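Local structure of BPH (Thiobacillus denitrificans, 5OVS) at residues K37-G42 with V46-S51; A59-S64 with W81-G86. The protein probably hydrolyses peptide bonds, as the repeating subunit of a tetradecameric double-ring bacterial homologue of the proteasome. All blocks are in the same frame, centred on the assembly; numbering follows the deposited sequence.

Contact 1 (K37-G42 with V46-S51); sequences KIIRVG and VAITGS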
loop_
_atom_site.group_PDB
_atom_site.type_symbol
_atom_site.label_atom_id
_atom_site.label_comp_id
_atom_site.label_asym_id
_atom_site.label_seq_id
_atom_site.Cartn_x
_atom_site.Cartn_y
_atom_site.Cartn_z
ATOM N N LYS K 37 -0.183 -38.430 -15.413
ATOM C CA LYS K 37 0.344 -37.114 -15.749
ATOM C C LYS K 37 1.200 -37.136 -17.017
ATOM O O LYS K 37 1.864 -36.149 -17.340
ATOM C CB LYS K 37 1.144 -36.554 -14.569
ATOM C CG LYS K 37 0.351 -36.458 -13.274
ATOM C CD LYS K 37 1.163 -35.761 -12.190
ATOM C CE LYS K 37 0.431 -35.700 -10.856
ATOM N NZ LYS K 37 1.231 -35.062 -9.761
ATOM N N ILE K 38 1.168 -38.245 -17.750
ATOM C CA ILE K 38 1.953 -38.383 -18.969
ATOM C C ILE K 38 1.030 -38.715 -20.142
ATOM O O ILE K 38 0.204 -39.611 -20.046
ATOM C CB ILE K 38 3.018 -39.507 -18.833
ATOM C CG1 ILE K 38 3.940 -39.252 -17.645
ATOM C CG2 ILE K 38 3.844 -39.647 -20.106
ATOM C CD1 ILE K 38 4.872 -40.402 -17.342
ATOM N N ILE K 39 1.200 -38.018 -21.259
ATOM C CA ILE K 39 0.411 -38.299 -22.470
ATOM C C ILE K 39 1.302 -38.671 -23.639
ATOM O O ILE K 39 2.458 -38.266 -23.711
ATOM C CB ILE K 39 -0.494 -37.103 -22.892
ATOM C CG1 ILE K 39 0.339 -35.847 -23.186
ATOM C CG2 ILE K 39 -1.538 -36.829 -21.826
ATOM C CD1 ILE K 39 -0.467 -34.632 -23.597
ATOM N N ARG K 40 0.752 -39.436 -24.571
ATOM C CA ARG K 40 1.482 -39.784 -25.775
ATOM C C ARG K 40 1.186 -38.708 -26.769
ATOM O O ARG K 40 0.061 -38.265 -26.856
ATOM C CB ARG K 40 1.035 -41.128 -26.338
ATOM C CG ARG K 40 0.983 -42.267 -25.325
ATOM C CD ARG K 40 1.013 -43.647 -25.988
ATOM N NE ARG K 40 0.662 -43.576 -27.409
ATOM C CZ ARG K 40 1.468 -43.876 -28.433
ATOM N NH1 ARG K 40 2.709 -44.326 -28.241
ATOM N NH2 ARG K 40 1.016 -43.745 -29.675
ATOM N N VAL K 41 2.201 -38.257 -27.487
ATOM C CA VAL K 41 2.004 -37.379 -28.634
ATOM C C VAL K 41 2.904 -37.885 -29.765
ATOM O O VAL K 41 4.120 -37.674 -29.749
ATOM C CB VAL K 41 2.326 -35.912 -28.297
ATOM C CG1 VAL K 41 2.077 -35.026 -29.504
ATOM C CG2 VAL K 41 1.491 -35.440 -27.120
ATOM N N GLY K 42 2.295 -38.554 -30.746
ATOM C CA GLY K 42 3.047 -39.283 -31.757
ATOM C C GLY K 42 3.799 -40.407 -31.060
ATOM O O GLY K 42 3.211 -41.182 -30.296
ATOM N N VAL K 46 4.807 -37.066 -23.168
ATOM C CA VAL K 46 4.929 -35.760 -22.561
ATOM C C VAL K 46 4.419 -35.832 -21.121
ATOM O O VAL K 46 3.282 -36.227 -20.879
ATOM C CB VAL K 46 4.162 -34.693 -23.367
ATOM C CG1 VAL K 46 4.406 -33.299 -22.798
ATOM C CG2 VAL K 46 4.580 -34.748 -24.827
ATOM N N ALA K 47 5.288 -35.465 -20.185
ATOM C CA ALA K 47 4.989 -35.479 -18.762
ATOM C C ALA K 47 4.812 -34.040 -18.318
ATOM O O ALA K 47 5.671 -33.206 -18.581
ATOM C CB ALA K 47 6.115 -36.143 -17.990
ATOM N N ILE K 48 3.694 -33.758 -17.655
ATOM C CA ILE K 48 3.222 -32.387 -17.492
ATOM C C ILE K 48 3.089 -32.009 -16.020
ATOM O O ILE K 48 2.512 -32.754 -15.260
ATOM C CB ILE K 48 1.874 -32.204 -18.199
ATOM C CG1 ILE K 48 1.999 -32.620 -19.678
ATOM C CG2 ILE K 48 1.414 -30.762 -18.082
ATOM C CD1 ILE K 48 0.684 -32.862 -20.404
ATOM N N THR K 49 3.654 -30.864 -15.629
ATOM C CA THR K 49 3.544 -30.344 -14.255
ATOM C C THR K 49 2.682 -29.081 -14.269
ATOM O O THR K 49 2.448 -28.502 -15.329
ATOM C CB THR K 49 4.919 -29.989 -13.667
ATOM O OG1 THR K 49 5.413 -28.785 -14.266
ATOM C CG2 THR K 49 5.914 -31.095 -13.915
ATOM N N GLY K 50 2.222 -28.647 -13.099
ATOM C CA GLY K 50 1.320 -27.491 -12.997
ATOM C C GLY K 50 -0.096 -27.959 -12.744
ATOM O O GLY K 50 -0.295 -29.061 -12.261
ATOM N N SER K 51 -1.078 -27.131 -13.081
ATOM C CA SER K 51 -2.498 -27.507 -12.953
ATOM C C SER K 51 -2.807 -28.785 -13.719
ATOM O O SER K 51 -2.359 -28.955 -14.843
ATOM C CB SER K 51 -3.415 -26.385 -13.475
ATOM O OG SER K 51 -4.692 -26.886 -13.884
#
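Ile39 and Val46 face each other as the hydrogen-bonded pair of an antiparallel beta hairpin, strands 38-41 and 44-48, at the edge of the five-stranded sheet in this proteasome-like sandwich. The Val46 N to Ile39 O bond is short at 2.7 Å and nearly straight, 171° at the hydrogen. The return bond, Ile39 N to Val46 O, is 2.8 Å long and bends more at the acceptor, its donor tilted 20° from the carbonyl plane. One rung on, Ile48 N reaches Lys37 O at 3.0 Å.

The face carrying Ile39, Val41, Val46 and Ile48 is ridged. Ile39 and Val46 run alongside each other, and CG1 of Ile39 lies against CB of Val46 at 4.0 Å. Ile39 has CG1 in the tight slot between its backbone N and carbonyl carbon (chi1 60°). From there its extended tip leads to Ile48, where the two CD1 methyls meet at 3.8 Å. Farther along strand 38-41, CG2 of Val41 abuts CG2 of Val46. Helix 54-64 lies on this ridged surface: Leu58 touches both Ile39 and Ile48, Phe54 touches Ile48, and Phe62 touches Val41.

On the reverse face, CG1 of Ile38 rests on the small methyl of Ala47, and Ala16 and Ile14 of strand 11-16 supply neighbours from the other sheet. Where the hairpin runs out, Lys37 sends its extended chain away from strand 44-48. Its NZ forms a salt bridge with Asp17 OD1 and hydrogen bonds with Leu19 O and Thr1 OG1, an arrangement consistent with the N-terminal threonine site of proteasome relatives. Beside the non-hydrogen-bonded pair Ile38-Ala47, Ile38 CA makes a CA-H...O contact of 3.2 Å with Val46 O.

Contact 2 (A59-S64 with W81-G86); sequences ADYFAS and WNTLHG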
loop_
_atom_site.group_PDB
_atom_site.type_symbol
_atom_site.label_atom_id
_atom_site.label_comp_id
_atom_site.label_asym_id
_atom_site.label_seq_id
_atom_site.Cartn_x
_atom_site.Cartn_y
_atom_site.Cartn_z
ATOM N N ALA K 59 -3.735 -32.666 -24.707
ATOM C CA ALA K 59 -4.298 -33.757 -25.514
ATOM C C ALA K 59 -5.321 -33.247 -26.524
ATOM O O ALA K 59 -5.262 -33.587 -27.698
ATOM C CB ALA K 59 -4.926 -34.806 -24.613
ATOM N N ASP K 60 -6.255 -32.434 -26.050
ATOM C CA ASP K 60 -7.214 -31.723 -26.902
ATOM C C ASP K 60 -6.480 -30.961 -28.003
ATOM O O ASP K 60 -6.727 -31.157 -29.198
ATOM C CB ASP K 60 -8.025 -30.751 -26.045
ATOM C CG ASP K 60 -9.223 -30.189 -26.757
ATOM O OD1 ASP K 60 -10.271 -30.863 -26.771
ATOM O OD2 ASP K 60 -9.145 -29.055 -27.262
ATOM N N TYR K 61 -5.549 -30.109 -27.599
ATOM C CA TYR K 61 -4.801 -29.306 -28.554
ATOM C C TYR K 61 -4.120 -30.162 -29.629
ATOM O O TYR K 61 -4.269 -29.901 -30.824
ATOM C CB TYR K 61 -3.766 -28.440 -27.837
ATOM C CG TYR K 61 -2.952 -27.601 -28.788
ATOM C CD1 TYR K 61 -3.517 -26.504 -29.440
ATOM C CD2 TYR K 61 -1.618 -27.910 -29.054
ATOM C CE1 TYR K 61 -2.773 -25.736 -30.323
ATOM C CE2 TYR K 61 -0.865 -27.152 -29.932
ATOM C CZ TYR K 61 -1.443 -26.065 -30.565
ATOM O OH TYR K 61 -0.690 -25.310 -31.435
ATOM N N PHE K 62 -3.379 -31.181 -29.200
ATOM C CA PHE K 62 -2.580 -31.984 -30.128
ATOM C C PHE K 62 -3.444 -32.898 -30.983
ATOM O O PHE K 62 -3.090 -33.186 -32.127
ATOM C CB PHE K 62 -1.480 -32.771 -29.391
ATOM C CG PHE K 62 -0.358 -31.902 -28.866
ATOM C CD1 PHE K 62 0.362 -31.068 -29.721
ATOM C CD2 PHE K 62 -0.012 -31.916 -27.514
ATOM C CE1 PHE K 62 1.396 -30.270 -29.238
ATOM C CE2 PHE K 62 1.017 -31.118 -27.030
ATOM C CZ PHE K 62 1.723 -30.298 -27.892
ATOM N N ALA K 63 -4.580 -33.338 -30.441
ATOM C CA ALA K 63 -5.572 -34.083 -31.219
ATOM C C ALA K 63 -6.184 -33.218 -32.329
ATOM O O ALA K 63 -6.471 -33.718 -33.427
ATOM C CB ALA K 63 -6.665 -34.628 -30.313
ATOM N N SER K 64 -6.375 -31.928 -32.051
ATOM C CA SER K 64 -6.973 -31.021 -33.032
ATOM C C SER K 64 -6.045 -30.697 -34.212
ATOM O O SER K 64 -6.524 -30.368 -35.297
ATOM C CB SER K 64 -7.460 -29.731 -32.358
ATOM O OG SER K 64 -6.385 -28.955 -31.862
ATOM N N TRP K 81 5.960 -25.265 -28.967
ATOM C CA TRP K 81 5.570 -24.641 -27.698
ATOM C C TRP K 81 5.235 -23.169 -27.848
ATOM O O TRP K 81 4.320 -22.676 -27.193
ATOM C CB TRP K 81 6.614 -24.860 -26.597
ATOM C CG TRP K 81 6.102 -25.767 -25.544
ATOM C CD1 TRP K 81 5.841 -25.446 -24.253
ATOM C CD2 TRP K 81 5.720 -27.138 -25.706
ATOM N NE1 TRP K 81 5.351 -26.539 -23.584
ATOM C CE2 TRP K 81 5.264 -27.591 -24.454
ATOM C CE3 TRP K 81 5.733 -28.030 -26.787
ATOM C CZ2 TRP K 81 4.822 -28.897 -24.246
ATOM C CZ3 TRP K 81 5.295 -29.333 -26.582
ATOM C CH2 TRP K 81 4.847 -29.752 -25.316
ATOM N N ASN K 82 5.942 -22.470 -28.727
ATOM C CA ASN K 82 5.626 -21.064 -28.951
ATOM C C ASN K 82 4.247 -20.886 -29.578
ATOM O O ASN K 82 3.510 -20.010 -29.176
ATOM C CB ASN K 82 6.681 -20.382 -29.814
ATOM C CG ASN K 82 6.624 -18.872 -29.698
ATOM O OD1 ASN K 82 6.914 -18.311 -28.639
ATOM N ND2 ASN K 82 6.241 -18.210 -30.776
ATOM N N THR K 83 3.911 -21.724 -30.559
ATOM C CA THR K 83 2.568 -21.758 -31.145
ATOM C C THR K 83 1.533 -22.207 -30.101
ATOM O O THR K 83 0.492 -21.582 -29.962
ATOM C CB THR K 83 2.524 -22.690 -32.384
ATOM O OG1 THR K 83 3.364 -22.152 -33.412
ATOM C CG2 THR K 83 1.116 -22.843 -32.942
ATOM N N LEU K 84 1.825 -23.274 -29.362
ATOM C CA LEU K 84 0.943 -23.730 -28.283
ATOM C C LEU K 84 0.575 -22.597 -27.344
ATOM O O LEU K 84 -0.587 -22.454 -26.984
ATOM C CB LEU K 84 1.594 -24.849 -27.467
ATOM C CG LEU K 84 0.954 -25.195 -26.111
ATOM C CD1 LEU K 84 -0.450 -25.733 -26.299
ATOM C CD2 LEU K 84 1.790 -26.222 -25.380
ATOM N N HIS K 85 1.564 -21.794 -26.948
ATOM C CA HIS K 85 1.324 -20.733 -25.969
ATOM C C HIS K 85 0.250 -19.746 -26.442
ATOM O O HIS K 85 -0.574 -19.272 -25.643
ATOM C CB HIS K 85 2.609 -19.974 -25.647
ATOM C CG HIS K 85 2.422 -18.924 -24.605
ATOM N ND1 HIS K 85 2.316 -19.223 -23.267
ATOM C CD2 HIS K 85 2.261 -17.584 -24.710
ATOM C CE1 HIS K 85 2.116 -18.108 -22.589
ATOM N NE2 HIS K 85 2.085 -17.098 -23.439
ATOM N N GLY K 86 0.266 -19.447 -27.740
ATOM C CA GLY K 86 -0.734 -18.586 -28.359
ATOM C C GLY K 86 -2.113 -19.206 -28.333
ATOM O O GLY K 86 -3.102 -18.496 -28.224
#
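The carbonyl oxygen of Tyr61, whose ring meets Leu84 and Thr83 across the contact, takes two donors from Ser64: the hydroxyl OG at 2.5 Å and, weakly, the backbone N. The hydroxyl comes in well off the line of the carbonyl and tilted out of its plane. The serine side chain is thereby folded back onto its own helix.

The ring of Tyr61 points to the second helix. Its CG is anti to the backbone N (chi1 179°), and this swings the ring out over Leu84. The methyl CD1 of Leu84 sits over one face in a CH-pi contact, 4.0 Å from the ring centroid and 21° off the normal, leaning toward the CD2 side. At the far end of the ring, Tyr61 OH lies 3.4 Å from CG2 of Thr83, a van der Waals touch; the threonine hydroxyl is engaged by Cys79 O of its own helix.

Both helices, 54-64 and 74-91, belong to the helical layer that flanks one sheet of the Ntn-hydrolase sandwich. Their segments here are 11.8 Å apart at the axes and run at 111° to each other, so large side chains have to bridge the gap. Phe62 does so beside Tyr61, and its ring face receives the CD2 edge of the tyrosine. Its CZ, at the edge of the ring, reaches CZ3 of Trp81 at 3.9 Å, the two side chains crossing at about a right angle. Leu84 ties the cluster together by its fork: while CD1 serves Tyr61, CD2 rests over the centre of the Trp81 ring system, 3.8 Å above its plane. On the helix 74-91 side, Asn82 ND2 donates to His91 O of a neighbouring subunit, and the His85 ring meets Tyr93 of that same subunit edge-to-face.

In the fold
Contact 1 closes before contact 2 opens: the hairpin of strands 38-41 and 44-48 comes first, then helix 54-64 follows strand 44-48 directly and leads on to helix 74-91. Their centres are about 12 Å apart, contact 1 lying about 6 Å and contact 2 about 16 Å from the centre of the chain, centre to centre. Helix 54-64 is the bridge between them. Val41 CG2 packs on Phe62 CD2 at 3.9 Å, and Ile39 CD1 reaches the backbone N of Ala59 at 4.0 Å. Helix 54-64 thus packs on the hairpin, helix 74-91 packs against helix 54-64 through side chains, and both helices touch neighbouring subunits in the double ring.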